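Local coordinates for protein natural cytotoxicity triggering receptor 2 (PDB 1HKF) that acts as a cytotoxicity-activating receptor that may help activated natural killer cells lyse tumour cells and that interacts with the adaptor TYROBP/DAP12, at residues Tyr41-Trp46 with Thr60-Arg65; Gly45-Ala50 with Trp100-Arg105; Ser71-Trp76 with Val86-Leu91. One frame throughout, in Å; residues are numbered along the deposited sequence.

Contact 1 (Tyr41-Trp46 with Thr60-Arg65)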
loop_
_atom_site.group_PDB
_atom_site.type_symbol
_atom_site.label_atom_id
_atom_site.label_comp_id
_atom_site.label_asym_id
_atom_site.label_seq_id
_atom_site.Cartn_x
_atom_site.Cartn_y
_atom_site.Cartn_z
ATOM N N TYR A 41 16.110 19.898 -8.224
ATOM C CA TYR A 41 15.648 18.633 -7.658
ATOM C C TYR A 41 15.871 18.463 -6.177
ATOM O O TYR A 41 16.991 18.508 -5.692
ATOM C CB TYR A 41 16.252 17.398 -8.352
ATOM C CG TYR A 41 15.642 16.069 -7.831
ATOM C CD1 TYR A 41 16.344 15.240 -6.953
ATOM C CD2 TYR A 41 14.354 15.683 -8.197
ATOM C CE1 TYR A 41 15.778 14.062 -6.457
ATOM C CE2 TYR A 41 13.770 14.509 -7.709
ATOM C CZ TYR A 41 14.498 13.712 -6.843
ATOM O OH TYR A 41 13.947 12.574 -6.388
ATOM N N GLU A 42 14.779 18.203 -5.473
ATOM C CA GLU A 42 14.816 17.980 -4.036
ATOM C C GLU A 42 14.875 16.487 -3.686
ATOM O O GLU A 42 13.976 15.701 -4.067
ATOM C CB GLU A 42 13.577 18.600 -3.399
ATOM C CG GLU A 42 13.461 20.162 -3.522
ATOM C CD GLU A 42 12.233 20.705 -2.756
ATOM O OE1 GLU A 42 11.061 20.560 -3.240
ATOM O OE2 GLU A 42 12.433 21.248 -1.649
ATOM N N LYS A 43 15.912 16.072 -2.975
ATOM C CA LYS A 43 15.955 14.681 -2.570
ATOM C C LYS A 43 14.735 14.342 -1.675
ATOM O O LYS A 43 14.253 15.188 -0.907
ATOM C CB LYS A 43 17.247 14.399 -1.841
ATOM C CG LYS A 43 18.378 14.583 -2.802
ATOM C CD LYS A 43 19.695 14.255 -2.177
ATOM C CE LYS A 43 20.763 14.348 -3.273
ATOM N NZ LYS A 43 22.020 13.742 -2.712
ATOM N N LYS A 44 14.234 13.114 -1.786
ATOM C CA LYS A 44 13.054 12.694 -1.003
ATOM C C LYS A 44 13.550 11.626 -0.062
ATOM O O LYS A 44 14.400 10.802 -0.452
ATOM C CB LYS A 44 12.003 12.147 -1.967
ATOM C CG LYS A 44 11.678 13.093 -3.180
ATOM C CD LYS A 44 11.127 14.434 -2.686
ATOM C CE LYS A 44 10.515 15.267 -3.804
ATOM N NZ LYS A 44 11.494 15.394 -4.962
ATOM N N GLY A 45 13.072 11.617 1.182
ATOM C CA GLY A 45 13.564 10.603 2.118
ATOM C C GLY A 45 12.436 10.095 2.988
ATOM O O GLY A 45 11.397 10.752 3.128
ATOM N N TRP A 46 12.645 8.917 3.556
ATOM C CA TRP A 46 11.688 8.271 4.465
ATOM C C TRP A 46 12.550 7.861 5.658
ATOM O O TRP A 46 13.591 7.227 5.486
ATOM C CB TRP A 46 11.082 7.017 3.826
ATOM C CG TRP A 46 10.075 6.213 4.703
ATOM C CD1 TRP A 46 10.226 4.902 5.133
ATOM C CD2 TRP A 46 8.743 6.608 5.103
ATOM N NE1 TRP A 46 9.075 4.465 5.753
ATOM C CE2 TRP A 46 8.148 5.482 5.754
ATOM C CE3 TRP A 46 7.988 7.803 4.970
ATOM C CZ2 TRP A 46 6.838 5.509 6.269
ATOM C CZ3 TRP A 46 6.695 7.840 5.476
ATOM C CH2 TRP A 46 6.121 6.676 6.128
ATOM N N THR A 60 16.213 6.895 0.396
ATOM C CA THR A 60 16.289 8.221 -0.206
ATOM C C THR A 60 16.272 8.190 -1.723
ATOM O O THR A 60 16.917 7.340 -2.321
ATOM C CB THR A 60 17.618 8.906 0.175
ATOM O OG1 THR A 60 17.804 8.823 1.590
ATOM C CG2 THR A 60 17.603 10.407 -0.238
ATOM N N SER A 61 15.523 9.101 -2.339
ATOM C CA SER A 61 15.501 9.231 -3.802
ATOM C C SER A 61 16.411 10.429 -4.074
ATOM O O SER A 61 16.062 11.554 -3.674
ATOM C CB SER A 61 14.130 9.603 -4.300
ATOM O OG SER A 61 14.159 9.731 -5.707
ATOM N N SER A 62 17.547 10.186 -4.734
ATOM C CA SER A 62 18.538 11.215 -5.038
ATOM C C SER A 62 18.392 11.835 -6.417
ATOM O O SER A 62 18.923 12.910 -6.666
ATOM C CB SER A 62 19.959 10.633 -4.881
ATOM O OG SER A 62 20.224 10.362 -3.495
ATOM N N LYS A 63 17.697 11.138 -7.318
ATOM C CA LYS A 63 17.461 11.623 -8.669
ATOM C C LYS A 63 16.030 11.253 -9.046
ATOM O O LYS A 63 15.499 10.275 -8.572
ATOM C CB LYS A 63 18.472 10.999 -9.636
ATOM C CG LYS A 63 19.827 11.547 -9.410
ATOM C CD LYS A 63 20.695 11.309 -10.591
ATOM C CE LYS A 63 21.504 10.067 -10.429
ATOM N NZ LYS A 63 22.784 10.426 -11.082
ATOM N N PRO A 64 15.388 12.050 -9.901
ATOM C CA PRO A 64 14.004 11.755 -10.286
ATOM C C PRO A 64 13.783 10.454 -11.068
ATOM O O PRO A 64 14.654 10.034 -11.823
ATOM C CB PRO A 64 13.591 12.993 -11.077
ATOM C CG PRO A 64 14.888 13.493 -11.658
ATOM C CD PRO A 64 15.934 13.240 -10.592
ATOM N N ARG A 65 12.613 9.826 -10.854
ATOM C CA ARG A 65 12.229 8.608 -11.533
ATOM C C ARG A 65 13.357 7.565 -11.502
ATOM O O ARG A 65 13.776 7.050 -12.528
ATOM C CB ARG A 65 11.835 8.978 -12.951
ATOM C CG ARG A 65 10.615 9.906 -13.021
ATOM C CD ARG A 65 10.364 10.389 -14.438
ATOM N NE ARG A 65 11.503 11.189 -14.900
ATOM C CZ ARG A 65 11.660 12.495 -14.633
ATOM N NH1 ARG A 65 10.739 13.177 -13.950
ATOM N NH2 ARG A 65 12.818 13.082 -14.907
HETATM O O HOH W 1 22.790 11.252 -1.979
#
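The carbonyl oxygen of Lys44 is approached twice from the neighbouring strand: Ser61 N donates to it over 2.8 Å, and Thr60 CA brings its hydrogen toward the same oxygen at 3.2 Å. The return bond, Lys44 N to Ser61 O at 3.1 Å, completes an antiparallel hydrogen-bonded pair. Gly45 and Thr60 continue the sheet as a non-hydrogen-bonded pair; in the other direction, from Ser62 on, side chains take over. Tyr41, its CG swung opposite the backbone N (chi1 -174°), lays its ring against the loop of Ser62 to Pro64. Pro64 CD sits almost squarely above the ring centre, 3.8 Å from the Tyr41 centroid, in a CH-pi contact, while Ser62 O comes obliquely toward CE1. Tyr41 OH lies 2.9 Å from Ser61 OG and is hydrogen-bonded to Asp77 outside the contact. Asp77 has a second partner in Lys44, whose chain, bent at chi2 and chi4, returns its ammonium to Glu42 O, with Lys44 NZ 2.7 Å away in the carbonyl plane. A buried lysine thus finds a carboxylate and a carbonyl, and probably keeps its charge. On the outer side the link is looser, since Lys43 NZ and Ser62 OG share a bridging water, 2.7 Å from the lysine nitrogen. The whole is the open end of the hairpin formed by strands 43-49 and 54-61, away from its connecting turn; the two strands correspond to C and C' of an immunoglobulin V-set domain.

Contact 2 (Gly45-Ala50 with Trp100-Arg105)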
loop_
_atom_site.group_PDB
_atom_site.type_symbol
_atom_site.label_atom_id
_atom_site.label_comp_id
_atom_site.label_asym_id
_atom_site.label_seq_id
_atom_site.Cartn_x
_atom_site.Cartn_y
_atom_site.Cartn_z
ATOM N N GLY A 45 13.072 11.617 1.182
ATOM C CA GLY A 45 13.564 10.603 2.118
ATOM C C GLY A 45 12.436 10.095 2.988
ATOM O O GLY A 45 11.397 10.752 3.128
ATOM N N TRP A 46 12.645 8.917 3.556
ATOM C CA TRP A 46 11.688 8.271 4.465
ATOM C C TRP A 46 12.550 7.861 5.658
ATOM O O TRP A 46 13.591 7.227 5.486
ATOM C CB TRP A 46 11.082 7.017 3.826
ATOM C CG TRP A 46 10.075 6.213 4.703
ATOM C CD1 TRP A 46 10.226 4.902 5.133
ATOM C CD2 TRP A 46 8.743 6.608 5.103
ATOM N NE1 TRP A 46 9.075 4.465 5.753
ATOM C CE2 TRP A 46 8.148 5.482 5.754
ATOM C CE3 TRP A 46 7.988 7.803 4.970
ATOM C CZ2 TRP A 46 6.838 5.509 6.269
ATOM C CZ3 TRP A 46 6.695 7.840 5.476
ATOM C CH2 TRP A 46 6.121 6.676 6.128
ATOM N N CYS A 47 12.148 8.240 6.870
ATOM C CA CYS A 47 12.969 7.856 8.005
ATOM C C CYS A 47 12.085 7.536 9.189
ATOM O O CYS A 47 10.945 7.958 9.262
ATOM C CB CYS A 47 13.957 8.984 8.355
ATOM S SG CYS A 47 13.033 10.491 8.729
ATOM N N LYS A 48 12.637 6.792 10.130
ATOM C CA LYS A 48 11.902 6.389 11.307
ATOM C C LYS A 48 12.369 7.137 12.551
ATOM O O LYS A 48 13.560 7.165 12.820
ATOM C CB LYS A 48 12.080 4.881 11.542
ATOM C CG LYS A 48 11.152 4.398 12.605
ATOM C CD LYS A 48 11.119 2.893 12.741
ATOM C CE LYS A 48 9.967 2.529 13.664
ATOM N NZ LYS A 48 10.204 1.271 14.402
ATOM N N GLU A 49 11.449 7.699 13.328
ATOM C CA GLU A 49 11.866 8.430 14.529
ATOM C C GLU A 49 12.507 7.528 15.542
ATOM O O GLU A 49 11.907 6.514 15.914
ATOM C CB GLU A 49 10.692 9.085 15.257
ATOM C CG GLU A 49 10.282 10.421 14.741
ATOM C CD GLU A 49 9.045 10.977 15.415
ATOM O OE1 GLU A 49 8.405 11.885 14.881
ATOM O OE2 GLU A 49 8.693 10.445 16.586
ATOM N N ALA A 50 13.697 7.901 16.010
ATOM C CA ALA A 50 14.379 7.145 17.061
ATOM C C ALA A 50 14.247 7.954 18.381
ATOM O O ALA A 50 14.239 7.386 19.481
ATOM C CB ALA A 50 15.844 6.919 16.704
ATOM N N TRP A 100 8.560 9.742 9.049
ATOM C CA TRP A 100 8.348 11.000 8.331
ATOM C C TRP A 100 8.803 10.815 6.904
ATOM O O TRP A 100 9.819 10.180 6.654
ATOM C CB TRP A 100 9.248 12.134 8.836
ATOM C CG TRP A 100 9.057 12.608 10.231
ATOM C CD1 TRP A 100 9.513 12.011 11.361
ATOM C CD2 TRP A 100 8.426 13.812 10.628
ATOM N NE1 TRP A 100 9.205 12.778 12.447
ATOM C CE2 TRP A 100 8.535 13.895 12.021
ATOM C CE3 TRP A 100 7.776 14.846 9.934
ATOM C CZ2 TRP A 100 8.017 14.980 12.754
ATOM C CZ3 TRP A 100 7.258 15.929 10.656
ATOM C CH2 TRP A 100 7.382 15.983 12.053
ATOM N N CYS A 101 8.041 11.356 5.974
ATOM C CA CYS A 101 8.526 11.391 4.623
ATOM C C CYS A 101 9.055 12.880 4.601
ATOM O O CYS A 101 8.383 13.797 5.079
ATOM C CB CYS A 101 7.414 11.133 3.613
ATOM S SG CYS A 101 6.192 12.428 3.615
ATOM N N ARG A 102 10.307 13.072 4.173
ATOM C CA ARG A 102 10.912 14.398 4.126
ATOM C C ARG A 102 11.400 14.779 2.730
ATOM O O ARG A 102 11.730 13.923 1.922
ATOM C CB ARG A 102 12.051 14.477 5.119
ATOM C CG ARG A 102 11.575 14.571 6.531
ATOM C CD ARG A 102 12.717 14.486 7.519
ATOM N NE ARG A 102 12.218 14.791 8.850
ATOM C CZ ARG A 102 12.929 14.657 9.961
ATOM N NH1 ARG A 102 14.182 14.217 9.905
ATOM N NH2 ARG A 102 12.382 14.973 11.131
ATOM N N ILE A 103 11.405 16.072 2.448
ATOM C CA ILE A 103 11.809 16.634 1.154
ATOM C C ILE A 103 12.871 17.691 1.517
ATOM O O ILE A 103 12.595 18.601 2.304
ATOM C CB ILE A 103 10.605 17.291 0.481
ATOM C CG1 ILE A 103 9.464 16.289 0.415
ATOM C CG2 ILE A 103 10.977 17.799 -0.862
ATOM C CD1 ILE A 103 8.222 16.795 -0.279
ATOM N N TYR A 104 14.067 17.513 0.957
ATOM C CA TYR A 104 15.286 18.303 1.228
ATOM C C TYR A 104 15.676 19.273 0.102
ATOM O O TYR A 104 15.684 18.911 -1.085
ATOM C CB TYR A 104 16.457 17.354 1.471
ATOM C CG TYR A 104 16.192 16.334 2.541
ATOM C CD1 TYR A 104 16.415 16.645 3.883
ATOM C CD2 TYR A 104 15.691 15.056 2.221
ATOM C CE1 TYR A 104 16.146 15.718 4.886
ATOM C CE2 TYR A 104 15.407 14.113 3.216
ATOM C CZ TYR A 104 15.635 14.455 4.547
ATOM O OH TYR A 104 15.339 13.551 5.539
ATOM N N ARG A 105 16.013 20.500 0.478
ATOM C CA ARG A 105 16.407 21.555 -0.476
ATOM C C ARG A 105 17.858 21.357 -0.986
ATOM O O ARG A 105 18.728 20.888 -0.238
ATOM C CB ARG A 105 16.190 22.966 0.162
ATOM C CG ARG A 105 14.735 23.323 0.519
ATOM C CD ARG A 105 14.547 24.829 0.708
ATOM N NE ARG A 105 13.259 25.192 1.320
ATOM C CZ ARG A 105 13.010 25.153 2.629
ATOM N NH1 ARG A 105 13.964 24.778 3.476
ATOM N NH2 ARG A 105 11.819 25.486 3.087
#
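Trp46 turns the edge of its indole on Cys101, with Trp46 CE3 3.6 Å from Cys101 CB, and this pair marks the dense side of the contact. A chi1 of 178° carries the indole into the space between the two sheets, where it packs on Val86 and Met88 and meets the ring of Tyr99 nearly parallel. Cys101 on the same face is tied to Cys32 by a disulfide. Between the strands the backbone is fully bonded at two pairs: Gly45 and Arg102 form one, with Arg102 N 2.8 Å from Gly45 O, and Cys47 and Trp100 form the other, in which both bonds are 3.0 Å long, Cys47 N to Trp100 O and Trp100 N to Cys47 O. Tyr104 turns its ring edge, at CE2, to Gly45 N.

The other face, carrying Cys47, Trp100 and Arg102, is more open, and its contacts are less direct: one short but bent bond, and long sulfur contacts. Glu49 OE1 takes Trp100 NE1 at 2.7 Å through its anti lone pair, but the N-H points off line (133°) and the oxygen lies 30° out of the indole plane. The same OE1 also forms a salt bridge with Arg116, so one carboxylate oxygen serves two donors. Cys47 SG, joined to Cys55, lies over one face of the Arg102 guanidinium, 4.1 Å from Arg102 NH1, and the NH2 of that group rests above the rim of the Trp100 indole. A core tryptophan of strand C beside the disulfide joining strands B and F is the hallmark of immunoglobulin domains, here of the V-set.

Contact 3 (Ser71-Trp76 with Val86-Leu91)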
loop_
_atom_site.group_PDB
_atom_site.type_symbol
_atom_site.label_atom_id
_atom_site.label_comp_id
_atom_site.label_asym_id
_atom_site.label_seq_id
_atom_site.Cartn_x
_atom_site.Cartn_y
_atom_site.Cartn_z
ATOM N N SER A 71 16.865 -2.683 0.291
ATOM C CA SER A 71 16.128 -3.721 0.990
ATOM C C SER A 71 14.632 -3.578 0.841
ATOM O O SER A 71 14.111 -3.303 -0.247
ATOM C CB SER A 71 16.498 -3.707 2.477
ATOM O OG SER A 71 15.620 -4.541 3.221
ATOM N N ARG A 72 13.975 -3.804 1.945
ATOM C CA ARG A 72 12.502 -3.784 1.960
ATOM C C ARG A 72 11.870 -2.428 1.609
ATOM O O ARG A 72 10.653 -2.342 1.375
ATOM C CB ARG A 72 12.019 -4.282 3.320
ATOM C CG ARG A 72 12.781 -5.460 3.902
ATOM C CD ARG A 72 12.505 -5.649 5.393
ATOM N NE ARG A 72 11.151 -5.248 5.764
ATOM C CZ ARG A 72 10.830 -4.559 6.836
ATOM N NH1 ARG A 72 11.769 -4.167 7.686
ATOM N NH2 ARG A 72 9.547 -4.254 7.069
ATOM N N PHE A 73 12.671 -1.367 1.590
ATOM C CA PHE A 73 12.156 -0.011 1.340
ATOM C C PHE A 73 12.520 0.599 0.011
ATOM O O PHE A 73 13.672 0.518 -0.408
ATOM C CB PHE A 73 12.644 0.958 2.409
ATOM C CG PHE A 73 12.808 0.369 3.772
ATOM C CD1 PHE A 73 11.708 0.256 4.596
ATOM C CD2 PHE A 73 14.040 -0.083 4.234
ATOM C CE1 PHE A 73 11.832 -0.303 5.872
ATOM C CE2 PHE A 73 14.170 -0.641 5.499
ATOM C CZ PHE A 73 13.079 -0.755 6.319
ATOM N N THR A 74 11.565 1.227 -0.662
ATOM C CA THR A 74 11.910 1.871 -1.921
ATOM C C THR A 74 11.107 3.132 -2.075
ATOM O O THR A 74 10.149 3.306 -1.362
ATOM C CB THR A 74 11.594 0.989 -3.116
ATOM O OG1 THR A 74 10.177 0.768 -3.167
ATOM C CG2 THR A 74 12.325 -0.352 -2.961
ATOM N N ILE A 75 11.516 3.996 -3.002
ATOM C CA ILE A 75 10.789 5.219 -3.270
ATOM C C ILE A 75 10.701 5.378 -4.773
ATOM O O ILE A 75 11.619 5.061 -5.482
ATOM C CB ILE A 75 11.502 6.517 -2.688
ATOM C CG1 ILE A 75 11.271 6.632 -1.186
ATOM C CG2 ILE A 75 10.949 7.810 -3.358
ATOM C CD1 ILE A 75 12.120 7.716 -0.501
ATOM N N TRP A 76 9.569 5.822 -5.268
ATOM C CA TRP A 76 9.536 6.119 -6.652
ATOM C C TRP A 76 9.113 7.584 -6.598
ATOM O O TRP A 76 8.045 7.895 -6.049
ATOM C CB TRP A 76 8.486 5.326 -7.432
ATOM C CG TRP A 76 8.389 5.844 -8.838
ATOM C CD1 TRP A 76 7.422 6.653 -9.342
ATOM C CD2 TRP A 76 9.329 5.628 -9.905
ATOM N NE1 TRP A 76 7.690 6.957 -10.669
ATOM C CE2 TRP A 76 8.854 6.331 -11.033
ATOM C CE3 TRP A 76 10.523 4.894 -10.016
ATOM C CZ2 TRP A 76 9.522 6.319 -12.261
ATOM C CZ3 TRP A 76 11.193 4.878 -11.246
ATOM C CH2 TRP A 76 10.683 5.583 -12.347
ATOM N N VAL A 86 6.518 5.986 -1.136
ATOM C CA VAL A 86 7.397 5.091 -0.405
ATOM C C VAL A 86 6.684 3.697 -0.318
ATOM O O VAL A 86 5.474 3.622 -0.078
ATOM C CB VAL A 86 7.595 5.582 1.044
ATOM C CG1 VAL A 86 8.507 4.597 1.842
ATOM C CG2 VAL A 86 8.210 6.994 1.015
ATOM N N THR A 87 7.432 2.611 -0.509
ATOM C CA THR A 87 6.886 1.252 -0.381
ATOM C C THR A 87 7.736 0.527 0.656
ATOM O O THR A 87 8.946 0.613 0.621
ATOM C CB THR A 87 6.907 0.488 -1.718
ATOM O OG1 THR A 87 6.082 1.168 -2.676
ATOM C CG2 THR A 87 6.292 -0.918 -1.558
ATOM N N MET A 88 7.087 -0.084 1.647
ATOM C CA MET A 88 7.757 -0.882 2.691
ATOM C C MET A 88 7.149 -2.310 2.542
ATOM O O MET A 88 5.927 -2.509 2.666
ATOM C CB MET A 88 7.395 -0.385 4.083
ATOM C CG MET A 88 8.139 0.831 4.568
ATOM S SD MET A 88 7.585 1.206 6.257
ATOM C CE MET A 88 8.824 0.424 7.174
ATOM N N THR A 89 7.962 -3.280 2.221
ATOM C CA THR A 89 7.400 -4.612 2.003
ATOM C C THR A 89 7.676 -5.494 3.188
ATOM O O THR A 89 8.538 -5.168 4.083
ATOM C CB THR A 89 7.969 -5.327 0.731
ATOM O OG1 THR A 89 9.350 -5.533 0.900
ATOM C CG2 THR A 89 7.790 -4.511 -0.506
ATOM N N ASP A 90 6.874 -6.558 3.259
ATOM C CA ASP A 90 7.054 -7.523 4.321
ATOM C C ASP A 90 7.013 -6.915 5.718
ATOM O O ASP A 90 7.932 -7.123 6.525
ATOM C CB ASP A 90 8.406 -8.222 4.140
ATOM C CG ASP A 90 8.512 -9.466 5.006
ATOM O OD1 ASP A 90 7.468 -10.201 5.091
ATOM O OD2 ASP A 90 9.605 -9.690 5.614
ATOM N N LEU A 91 5.967 -6.158 6.022
ATOM C CA LEU A 91 5.894 -5.526 7.344
ATOM C C LEU A 91 5.993 -6.553 8.479
ATOM O O LEU A 91 5.453 -7.657 8.371
ATOM C CB LEU A 91 4.588 -4.725 7.507
ATOM C CG LEU A 91 4.465 -3.556 6.505
ATOM C CD1 LEU A 91 3.039 -2.957 6.440
ATOM C CD2 LEU A 91 5.534 -2.519 6.885
#
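Strands 73-76 and 86-88 run antiparallel at 159°, their axes approaching to 4.7 Å, and Thr74 pairs with Thr87 through two backbone bonds while Phe73-Met88 and Ile75-Val86 flank them as non-hydrogen-bonded pairs. Inward from this pairing lie apolar side chains. Met88 lays CG and CE along the edge of the Phe73 ring, Met88 CE reaching to 3.4 Å from Phe73 CE1, and Ile75 CG1 meets Val86 CG2 at 3.8 Å. Thr74 and Thr87 run alongside each other on the outer face, with Thr74 OG1 against Thr87 CB.

Where the strands give out, Arg72 takes over. Arg72 O accepts from Thr89 N at 3.0 Å, and the side chain answers by gripping the carbonyl of Thr89: Arg72 NE is 3.1 Å and Arg72 NH2 3.3 Å from Thr89 O. A sharp bend at chi3 (32°) turns the guanidinium so that the oxygen lies near its plane, at the side-on edge made by NE and one terminal nitrogen, while the two donors reach the oxygen from opposite faces of the carbonyl plane. Phe73 CE1 stands above the rim of the Arg72 guanidinium, 4.2 Å from its plane. NH2 also forms a salt bridge with Asp95, the arginine-aspartate pair characteristic of V-set domains, and Arg92 brings a like charge close to NH1.

The chemistry implies division of labour: apolar contacts join the hairpin to the core, whereas one arginine, held by a carbonyl and a carboxylate, fixes the backbone beyond its open end. Asp95 on Arg72, and Asp90 on Arg92, would probably offset the closeness of the two arginines.

Two hairpins and one long-range pairing build this V-set sandwich. Contacts 1 and 2 share strand 43-49, which is edged by 54-61 on one side and by 97-104 on the other, so both belong to the same sheet. Contact 3 lies in the opposing sheet, and its sequence is nested inside the loop that contact 2 closes. Contact 2 is the buried one, while contacts 1 and 3 are partly buried and run out into loops. The core tryptophan of contact 2 faces the apolar side of contact 3. Chemistry differs accordingly: contact 2 rests on sulfur and indole, contact 3 on apolar packing inward, and contacts 1 and 3 on charge at their open ends, a lysine and an arginine each paired with an aspartate.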